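Local coordinates for putative exported protein (Bordetella pertussis Tohama I, PDB 2PFY), which binds pyroglutamic acid as an extracytoplasmic solute receptor, probably delivering it to a tripartite ATP-independent periplasmic (TRAP) transporter, at residues Ser118-Gln123 against Pro184-Asp189. Residues are numbered along the deposited sequence; the frame is centred on the assembly and turned at random.
With PCA (pyroglutamic acid), chain E.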
loop_
_atom_site.group_PDB
_atom_site.type_symbol
_atom_site.label_atom_id
_atom_site.label_comp_id
_atom_site.label_asym_id
_atom_site.label_seq_id
_atom_site.Cartn_x
_atom_site.Cartn_y
_atom_site.Cartn_z
ATOM N N SER A 118 3.575 7.195 -1.760
ATOM C CA SER A 118 3.947 6.613 -3.052
ATOM C C SER A 118 3.043 5.434 -3.261
ATOM O O SER A 118 2.595 4.819 -2.290
ATOM C CB SER A 118 5.413 6.164 -3.092
ATOM O OG SER A 118 6.272 7.284 -3.118
ATOM N N PRO A 119 2.716 5.150 -4.537
ATOM C CA PRO A 119 1.783 4.059 -4.802
ATOM C C PRO A 119 2.494 2.711 -5.012
ATOM O O PRO A 119 3.625 2.653 -5.496
ATOM C CB PRO A 119 1.106 4.521 -6.114
ATOM C CG PRO A 119 2.253 5.202 -6.871
ATOM C CD PRO A 119 3.069 5.894 -5.773
ATOM N N TRP A 120 1.830 1.651 -4.604
ATOM C CA TRP A 120 2.089 0.312 -5.128
ATOM C C TRP A 120 1.578 0.273 -6.586
ATOM O O TRP A 120 0.833 1.160 -7.016
ATOM C CB TRP A 120 1.286 -0.706 -4.299
ATOM C CG TRP A 120 1.875 -0.960 -2.963
ATOM C CD1 TRP A 120 1.562 -0.340 -1.765
ATOM C CD2 TRP A 120 2.877 -1.926 -2.673
ATOM N NE1 TRP A 120 2.309 -0.885 -0.751
ATOM C CE2 TRP A 120 3.123 -1.867 -1.279
ATOM C CE3 TRP A 120 3.598 -2.851 -3.462
ATOM C CZ2 TRP A 120 4.051 -2.703 -0.651
ATOM C CZ3 TRP A 120 4.536 -3.680 -2.834
ATOM C CH2 TRP A 120 4.745 -3.599 -1.440
ATOM N N PRO A 121 1.996 -0.752 -7.356
ATOM C CA PRO A 121 1.365 -0.975 -8.646
ATOM C C PRO A 121 -0.061 -1.530 -8.459
ATOM O O PRO A 121 -0.465 -1.857 -7.331
ATOM C CB PRO A 121 2.311 -1.994 -9.350
ATOM C CG PRO A 121 3.619 -1.979 -8.507
ATOM C CD PRO A 121 3.091 -1.705 -7.106
ATOM N N PRO A 122 -0.846 -1.584 -9.551
ATOM C CA PRO A 122 -2.210 -2.101 -9.480
ATOM C C PRO A 122 -2.278 -3.547 -8.985
ATOM O O PRO A 122 -1.326 -4.324 -9.200
ATOM C CB PRO A 122 -2.687 -2.017 -10.931
ATOM C CG PRO A 122 -1.853 -0.899 -11.532
ATOM C CD PRO A 122 -0.494 -1.112 -10.902
ATOM N N GLN A 123 -3.380 -3.916 -8.318
ATOM C CA GLN A 123 -3.452 -5.225 -7.661
ATOM C C GLN A 123 -4.034 -6.275 -8.610
ATOM O O GLN A 123 -5.141 -6.104 -9.120
ATOM C CB GLN A 123 -4.326 -5.151 -6.399
ATOM C CG GLN A 123 -3.903 -4.041 -5.402
ATOM C CD GLN A 123 -2.553 -4.338 -4.756
ATOM O OE1 GLN A 123 -1.512 -3.787 -5.135
ATOM N NE2 GLN A 123 -2.563 -5.232 -3.820
ATOM N N PRO A 184 2.217 -6.853 -8.916
ATOM C CA PRO A 184 3.374 -7.572 -9.456
ATOM C C PRO A 184 4.682 -7.221 -8.714
ATOM O O PRO A 184 5.632 -7.998 -8.775
ATOM C CB PRO A 184 3.414 -7.143 -10.934
ATOM C CG PRO A 184 2.702 -5.764 -10.965
ATOM C CD PRO A 184 1.603 -5.947 -9.913
ATOM N N ALA A 185 4.725 -6.098 -7.977
ATOM C CA ALA A 185 5.941 -5.781 -7.200
ATOM C C ALA A 185 6.168 -6.796 -6.078
ATOM O O ALA A 185 7.284 -7.282 -5.884
ATOM C CB ALA A 185 5.873 -4.369 -6.612
ATOM N N THR A 186 5.104 -7.086 -5.325
ATOM C CA THR A 186 5.162 -8.120 -4.266
ATOM C C THR A 186 5.408 -9.492 -4.899
ATOM O O THR A 186 6.152 -10.318 -4.352
ATOM C CB THR A 186 3.877 -8.111 -3.441
ATOM O OG1 THR A 186 3.851 -6.896 -2.667
ATOM C CG2 THR A 186 3.803 -9.329 -2.475
ATOM N N GLY A 187 4.788 -9.731 -6.052
ATOM C CA GLY A 187 5.044 -10.966 -6.801
ATOM C C GLY A 187 6.536 -11.179 -7.102
ATOM O O GLY A 187 7.070 -12.284 -6.936
ATOM N N VAL A 188 7.212 -10.129 -7.561
ATOM C CA VAL A 188 8.665 -10.220 -7.783
ATOM C C VAL A 188 9.485 -10.205 -6.480
ATOM O O VAL A 188 10.365 -11.062 -6.303
ATOM C CB VAL A 188 9.163 -9.126 -8.828
ATOM C CG1 VAL A 188 10.723 -9.148 -9.042
ATOM C CG2 VAL A 188 8.455 -9.372 -10.174
ATOM N N ASP A 189 9.210 -9.235 -5.581
ATOM C CA ASP A 189 9.830 -9.191 -4.223
ATOM C C ASP A 189 9.870 -10.597 -3.595
ATOM O O ASP A 189 10.907 -11.037 -3.060
ATOM C CB ASP A 189 9.038 -8.298 -3.241
ATOM C CG ASP A 189 8.965 -6.814 -3.649
ATOM O OD1 ASP A 189 9.751 -6.321 -4.496
ATOM O OD2 ASP A 189 8.092 -6.115 -3.056
HETATM N N PCA E . 1.823 -5.317 -1.787
HETATM C CA PCA E . 1.406 -5.143 -0.376
HETATM C CB PCA E . 0.194 -4.246 -0.314
HETATM C CG PCA E . -0.171 -3.937 -1.735
HETATM C CD PCA E . 0.879 -4.595 -2.567
HETATM O OE PCA E . 0.958 -4.488 -3.786
HETATM C C PCA E . 1.093 -6.488 0.249
HETATM O O PCA E . 0.955 -6.663 1.466
HETATM O OXT PCA E . 0.972 -7.448 -0.490
#
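Trp120, just past the end of strand 112-119, opens the contact by laying the six-membered end of its indole against helix 184-189. With CG beside the backbone N (chi1 -75°), the ring extends until CZ3 lies 3.3 Å from Thr186 OG1, the two side chains meeting at a slant. Ala185 CB and Asp189 OD2 both sit at the ring's edge; that carboxylate oxygen is hydrogen-bonded by Asn14 ND2. One indole face carries the pyroglutamic acid, whose CD lies over it, 3.3 Å from Trp120 CD2, off-centre toward the rim. Thr186 OG1 accepts a nearly straight hydrogen bond from the ligand N (2.7 Å, 173°), so the hydroxyl holds the ring nitrogen while the indole lies against the lactam's face; Arg143 and Ser183, just before the helix, share the grip on the ligand. Next, Pro121 turns its ring to the helix: CG packs 3.8 Å from Ala185 CB, and CB rests against CD of Pro184. Pro122 adds its carbonyl O, 3.4 Å from Pro184 CD at the helix's first turn. Gln123 then ends the segment as another residue of the pocket. A strand exit and a helix start lining one side of the ligand pocket are consistent with the interdomain site of DctP-type (TRAP) periplasmic binding proteins.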